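PDB 3ZVK: ribonuclease VapC2 from Rickettsia felis, which is a magnesium-dependent PIN-family ribonuclease that cleaves single-stranded RNA and inhibits growth as the toxin partner of antitoxin VapB2. Local coordinates for residues A[82-87]-A[122-127]; A[3-8]-A[66-71]. The protein carries 1 engineered substitution. All coordinates share one frame; numbering follows the deposited sequence.

Contact 1: A[82-87]-A[122-127]; sequences GELRTE and KRIPNL
Leu84 and Pro125 meet where one methyl branch of Leu84 touches the CD corner of the proline ring, the two side chains crossing obliquely, with CD1 of Leu84 lying 3.8 Å from CD of Pro125. With CG of Leu84 anti to the backbone N (chi1 179°), the isobutyl group reaches out from helix 75-90 to the loop, and the same methyl also lies 4.2 Å from CB of Ile124. Ile124 lends little more than that carbon: its CG1 stands between the backbone N and the carbonyl carbon (chi1 66°), and its outer end leads off toward Ile95. One turn along the helix, Glu87 runs its extended chain out to meet Pro125 coming from the opposite direction. Both carboxylate oxygens, OE1 and OE2, lie 3.4 Å from CG of Pro125, and CD of Glu87 is almost as near, which places this ring corner above the carboxylate group rather than at one oxygen. No hydrogen bond links the segments. Elsewhere on the helix, Gly82 O accepts from both N and OG1 of Thr86, and both Gly82 O and Thr86 OG1 hydrogen-bond to Ser49 of the second toxin subunit. Leu84 also packs on Leu100 and Ile107 of helix 97-109. Pro125 and Asn126 form the central pair of a type II beta turn from Ile124 to Leu127, docked on a helix beside the parallel sheet in the alpha/beta fold of PIN domains.

Contact 2: A[3-8]-A[66-71]; sequences YMLGTN and SRLEII. Engineered in segment 3-8: Gly6 (natural residue Asp).
Met4 lays its terminal methyl against the end of Ile71, with CE of Met4 4.0 Å from CD1 of Ile71 and the two side chains crossing at about a right angle. The bend in the methionine is what brings this methyl round: the chain runs extended through chi2 and then turns at the sulfur (chi3 82°). Leu5, next along strand 2-5, forms the second touch, a looser one in which its CD1 is 4.3 Å from CD1 of Leu68. The backbones stay apart, Met4 CA and Ile71 CA being 9.0 Å from each other, because strand 33-37 lies between them and hydrogen-bonds to Tyr3 and Leu5. Side chains therefore reach across this intervening strand, Ile71 packing on Ala35 and Leu68 on Ile34. His105 of helix 97-109 touches both Met4 and Ile71, while Trp46 of an antitoxin chain packs on Leu68. Just beyond the strand is Gly6, an engineered replacement for Asp at a predicted magnesium site; it occupies the N-cap position of helix 7-16. Across the two segments the touching groups are methyl ends alone, without a hydrogen bond or charge pair, so the attraction should come from dispersion and the exclusion of water in a buried core.

How the contacts relate
The two contacts illustrate how a fold can be closed in series. From the N terminus, strand 2-5 starts contact 2, and the chain passes through mostly helical structure, with strand 33-37 on the way, before segment 66-71 returns to close it. Strand 69-71 is then followed by helix 75-90, where contact 1 opens; helix 97-109 and strand 112-115 intervene before the loop 122-127 completes it. The loops neither nest nor cross, and the contacts remain about 8 Å apart at their nearest atoms. Contact 2 ties the central strand to one edge of the sheet, contact 1 a flanking helix to the loop entering strand 128-131 at the other edge. Helix 97-109 packs on both.

Contact 1: A[82-87]-A[122-127]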
loop_
_atom_site.group_PDB
_atom_site.type_symbol
_atom_site.label_atom_id
_atom_site.label_comp_id
_atom_site.label_asym_id
_atom_site.label_seq_id
_atom_site.Cartn_x
_atom_site.Cartn_y
_atom_site.Cartn_z
ATOM N N GLY A 82 -6.054 2.631 -28.738
ATOM C CA GLY A 82 -5.583 3.795 -29.474
ATOM C C GLY A 82 -5.372 3.507 -30.940
ATOM O O GLY A 82 -5.800 4.292 -31.788
ATOM N N GLU A 83 -4.742 2.354 -31.239
ATOM C CA GLU A 83 -4.455 1.903 -32.604
ATOM C C GLU A 83 -5.729 1.519 -33.366
ATOM O O GLU A 83 -5.885 1.913 -34.519
ATOM C CB GLU A 83 -3.443 0.740 -32.589
ATOM C CG GLU A 83 -2.037 1.152 -32.196
ATOM C CD GLU A 83 -1.276 1.950 -33.239
ATOM O OE1 GLU A 83 -0.760 1.332 -34.198
ATOM O OE2 GLU A 83 -1.175 3.188 -33.088
ATOM N N LEU A 84 -6.629 0.772 -32.720
ATOM C CA LEU A 84 -7.898 0.317 -33.278
ATOM C C LEU A 84 -8.852 1.490 -33.589
ATOM O O LEU A 84 -9.393 1.561 -34.695
ATOM C CB LEU A 84 -8.553 -0.724 -32.335
ATOM C CG LEU A 84 -9.917 -1.305 -32.737
ATOM C CD1 LEU A 84 -9.857 -1.985 -34.099
ATOM C CD2 LEU A 84 -10.428 -2.277 -31.689
ATOM N N ARG A 85 -9.033 2.418 -32.632
ATOM C CA ARG A 85 -9.903 3.582 -32.805
ATOM C C ARG A 85 -9.453 4.441 -33.975
ATOM O O ARG A 85 -10.284 4.835 -34.795
ATOM C CB ARG A 85 -10.000 4.406 -31.505
ATOM C CG ARG A 85 -11.108 5.433 -31.590
ATOM C CD ARG A 85 -11.431 6.072 -30.277
ATOM N NE ARG A 85 -12.091 7.353 -30.500
ATOM C CZ ARG A 85 -12.379 8.226 -29.549
ATOM N NH1 ARG A 85 -12.066 7.972 -28.289
ATOM N NH2 ARG A 85 -12.948 9.377 -29.855
ATOM N N THR A 86 -8.133 4.707 -34.067
ATOM C CA THR A 86 -7.528 5.499 -35.142
ATOM C C THR A 86 -7.757 4.833 -36.500
ATOM O O THR A 86 -8.166 5.513 -37.440
ATOM C CB THR A 86 -6.045 5.750 -34.839
ATOM O OG1 THR A 86 -5.961 6.480 -33.619
ATOM C CG2 THR A 86 -5.329 6.520 -35.946
ATOM N N GLU A 87 -7.490 3.511 -36.596
ATOM C CA GLU A 87 -7.664 2.734 -37.823
ATOM C C GLU A 87 -9.123 2.728 -38.291
ATOM O O GLU A 87 -9.381 2.987 -39.463
ATOM C CB GLU A 87 -7.130 1.305 -37.655
ATOM C CG GLU A 87 -6.999 0.571 -38.984
ATOM C CD GLU A 87 -6.500 -0.862 -38.959
ATOM O OE1 GLU A 87 -6.156 -1.372 -37.864
ATOM O OE2 GLU A 87 -6.469 -1.482 -40.048
ATOM N N LYS A 122 -17.746 -5.182 -36.188
ATOM C CA LYS A 122 -17.754 -5.294 -37.639
ATOM C C LYS A 122 -16.485 -5.768 -38.332
ATOM O O LYS A 122 -16.205 -6.971 -38.384
ATOM C CB LYS A 122 -18.293 -4.006 -38.253
ATOM C CG LYS A 122 -19.800 -3.984 -38.338
ATOM N N ARG A 123 -15.781 -4.817 -38.951
ATOM C CA ARG A 123 -14.548 -5.010 -39.705
ATOM C C ARG A 123 -13.469 -4.427 -38.798
ATOM O O ARG A 123 -13.004 -3.302 -38.988
ATOM C CB ARG A 123 -14.652 -4.294 -41.081
ATOM C CG ARG A 123 -13.441 -4.419 -42.004
ATOM C CD ARG A 123 -13.200 -3.098 -42.715
ATOM N NE ARG A 123 -12.977 -3.266 -44.154
ATOM C CZ ARG A 123 -12.937 -2.267 -45.033
ATOM N NH1 ARG A 123 -13.123 -1.013 -44.635
ATOM N NH2 ARG A 123 -12.722 -2.516 -46.320
ATOM N N ILE A 124 -13.160 -5.183 -37.741
ATOM C CA ILE A 124 -12.181 -4.829 -36.724
ATOM C C ILE A 124 -10.932 -5.715 -36.866
ATOM O O ILE A 124 -11.019 -6.948 -36.786
ATOM C CB ILE A 124 -12.772 -4.695 -35.278
ATOM C CG1 ILE A 124 -13.306 -6.014 -34.692
ATOM C CG2 ILE A 124 -13.826 -3.578 -35.181
ATOM C CD1 ILE A 124 -14.397 -6.857 -35.526
ATOM N N PRO A 125 -9.786 -5.083 -37.222
ATOM C CA PRO A 125 -8.557 -5.845 -37.483
ATOM C C PRO A 125 -7.914 -6.435 -36.234
ATOM O O PRO A 125 -8.034 -5.871 -35.143
ATOM C CB PRO A 125 -7.640 -4.811 -38.156
ATOM C CG PRO A 125 -8.550 -3.666 -38.544
ATOM C CD PRO A 125 -9.563 -3.645 -37.465
ATOM N N ASN A 126 -7.209 -7.574 -36.420
ATOM C CA ASN A 126 -6.494 -8.333 -35.380
ATOM C C ASN A 126 -7.403 -8.937 -34.281
ATOM O O ASN A 126 -6.891 -9.416 -33.260
ATOM C CB ASN A 126 -5.313 -7.536 -34.762
ATOM C CG ASN A 126 -4.563 -6.612 -35.698
ATOM O OD1 ASN A 126 -4.014 -7.011 -36.740
ATOM N ND2 ASN A 126 -4.497 -5.353 -35.303
ATOM N N LEU A 127 -8.732 -8.953 -34.504
ATOM C CA LEU A 127 -9.683 -9.485 -33.539
ATOM C C LEU A 127 -10.235 -10.845 -33.933
ATOM O O LEU A 127 -10.807 -10.995 -35.008
ATOM C CB LEU A 127 -10.810 -8.463 -33.258
ATOM C CG LEU A 127 -11.880 -8.840 -32.236
ATOM C CD1 LEU A 127 -11.439 -8.555 -30.843
ATOM C CD2 LEU A 127 -13.113 -8.058 -32.445
#

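Contact 2: A[3-8]-A[66-71]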
loop_
_atom_site.group_PDB
_atom_site.type_symbol
_atom_site.label_atom_id
_atom_site.label_comp_id
_atom_site.label_asym_id
_atom_site.label_seq_id
_atom_site.Cartn_x
_atom_site.Cartn_y
_atom_site.Cartn_z
ATOM N N TYR A 3 -11.897 -17.052 -23.693
ATOM C CA TYR A 3 -13.074 -16.662 -24.445
ATOM C C TYR A 3 -13.717 -15.534 -23.651
ATOM O O TYR A 3 -14.142 -15.754 -22.522
ATOM C CB TYR A 3 -14.052 -17.831 -24.590
ATOM C CG TYR A 3 -13.681 -18.779 -25.705
ATOM C CD1 TYR A 3 -12.735 -19.782 -25.509
ATOM C CD2 TYR A 3 -14.262 -18.661 -26.978
ATOM C CE1 TYR A 3 -12.384 -20.656 -26.538
ATOM C CE2 TYR A 3 -13.925 -19.535 -28.008
ATOM C CZ TYR A 3 -12.991 -20.543 -27.779
ATOM O OH TYR A 3 -12.629 -21.441 -28.770
ATOM N N MET A 4 -13.744 -14.322 -24.204
ATOM C CA MET A 4 -14.368 -13.174 -23.544
ATOM C C MET A 4 -15.733 -12.953 -24.180
ATOM O O MET A 4 -15.838 -12.916 -25.417
ATOM C CB MET A 4 -13.489 -11.920 -23.655
ATOM C CG MET A 4 -12.146 -12.088 -23.002
ATOM S SD MET A 4 -11.164 -10.596 -22.839
ATOM C CE MET A 4 -11.898 -9.909 -21.376
ATOM N N LEU A 5 -16.792 -12.876 -23.361
ATOM C CA LEU A 5 -18.146 -12.659 -23.916
ATOM C C LEU A 5 -18.451 -11.179 -24.002
ATOM O O LEU A 5 -18.103 -10.408 -23.092
ATOM C CB LEU A 5 -19.249 -13.361 -23.085
ATOM C CG LEU A 5 -18.964 -14.762 -22.598
ATOM C CD1 LEU A 5 -20.000 -15.183 -21.551
ATOM C CD2 LEU A 5 -18.891 -15.738 -23.771
ATOM N N GLY A 6 -19.063 -10.798 -25.109
ATOM C CA GLY A 6 -19.498 -9.427 -25.372
ATOM C C GLY A 6 -20.795 -9.148 -24.636
ATOM O O GLY A 6 -21.400 -10.059 -24.059
ATOM N N THR A 7 -21.223 -7.896 -24.638
ATOM C CA THR A 7 -22.417 -7.445 -23.920
ATOM C C THR A 7 -23.685 -8.135 -24.429
ATOM O O THR A 7 -24.471 -8.619 -23.609
ATOM C CB THR A 7 -22.501 -5.902 -23.945
ATOM O OG1 THR A 7 -21.254 -5.380 -23.467
ATOM C CG2 THR A 7 -23.651 -5.349 -23.085
ATOM N N ASN A 8 -23.876 -8.174 -25.763
ATOM C CA ASN A 8 -25.025 -8.786 -26.424
ATOM C C ASN A 8 -25.194 -10.250 -26.064
ATOM O O ASN A 8 -26.314 -10.650 -25.777
ATOM C CB ASN A 8 -24.951 -8.623 -27.949
ATOM C CG ASN A 8 -25.010 -7.238 -28.539
ATOM O OD1 ASN A 8 -24.809 -7.095 -29.741
ATOM N ND2 ASN A 8 -25.390 -6.199 -27.808
ATOM N N SER A 66 -21.168 -16.173 -11.563
ATOM C CA SER A 66 -20.609 -17.241 -10.736
ATOM C C SER A 66 -19.597 -18.173 -11.404
ATOM O O SER A 66 -18.672 -18.611 -10.710
ATOM C CB SER A 66 -21.702 -18.021 -10.016
ATOM O OG SER A 66 -22.461 -18.799 -10.909
ATOM N N ARG A 67 -19.734 -18.489 -12.727
ATOM C CA ARG A 67 -18.770 -19.392 -13.388
ATOM C C ARG A 67 -17.861 -18.681 -14.416
ATOM O O ARG A 67 -17.100 -19.337 -15.124
ATOM C CB ARG A 67 -19.443 -20.657 -13.924
ATOM C CG ARG A 67 -20.265 -21.374 -12.867
ATOM C CD ARG A 67 -20.727 -22.771 -13.255
ATOM N NE ARG A 67 -19.626 -23.726 -13.450
ATOM C CZ ARG A 67 -18.923 -24.279 -12.468
ATOM N NH1 ARG A 67 -19.188 -23.980 -11.207
ATOM N NH2 ARG A 67 -17.944 -25.123 -12.740
ATOM N N LEU A 68 -17.847 -17.332 -14.360
ATOM C CA LEU A 68 -17.100 -16.369 -15.198
ATOM C C LEU A 68 -15.923 -15.761 -14.431
ATOM O O LEU A 68 -16.005 -15.634 -13.248
ATOM C CB LEU A 68 -18.059 -15.146 -15.559
ATOM C CG LEU A 68 -18.468 -14.955 -17.017
ATOM C CD1 LEU A 68 -18.407 -16.201 -17.725
ATOM C CD2 LEU A 68 -19.869 -14.500 -17.147
ATOM N N GLU A 69 -14.887 -15.293 -15.132
ATOM C CA GLU A 69 -13.789 -14.526 -14.582
ATOM C C GLU A 69 -14.022 -13.079 -15.068
ATOM O O GLU A 69 -14.235 -12.857 -16.259
ATOM C CB GLU A 69 -12.460 -15.052 -15.120
ATOM C CG GLU A 69 -11.233 -14.391 -14.488
ATOM C CD GLU A 69 -9.894 -15.019 -14.850
ATOM O OE1 GLU A 69 -9.803 -16.268 -14.868
ATOM O OE2 GLU A 69 -8.928 -14.259 -15.092
ATOM N N ILE A 70 -14.052 -12.106 -14.152
ATOM C CA ILE A 70 -14.199 -10.681 -14.513
ATOM C C ILE A 70 -12.781 -10.107 -14.652
ATOM O O ILE A 70 -12.017 -10.127 -13.688
ATOM C CB ILE A 70 -15.092 -9.894 -13.518
ATOM C CG1 ILE A 70 -16.437 -10.631 -13.312
ATOM C CG2 ILE A 70 -15.312 -8.444 -14.017
ATOM C CD1 ILE A 70 -16.987 -10.458 -11.945
ATOM N N ILE A 71 -12.403 -9.705 -15.869
ATOM C CA ILE A 71 -11.059 -9.197 -16.136
ATOM C C ILE A 71 -11.087 -7.682 -16.162
ATOM O O ILE A 71 -11.856 -7.101 -16.917
ATOM C CB ILE A 71 -10.415 -9.809 -17.423
ATOM C CG1 ILE A 71 -10.424 -11.368 -17.386
ATOM C CG2 ILE A 71 -8.981 -9.257 -17.649
ATOM C CD1 ILE A 71 -9.925 -12.050 -18.656
#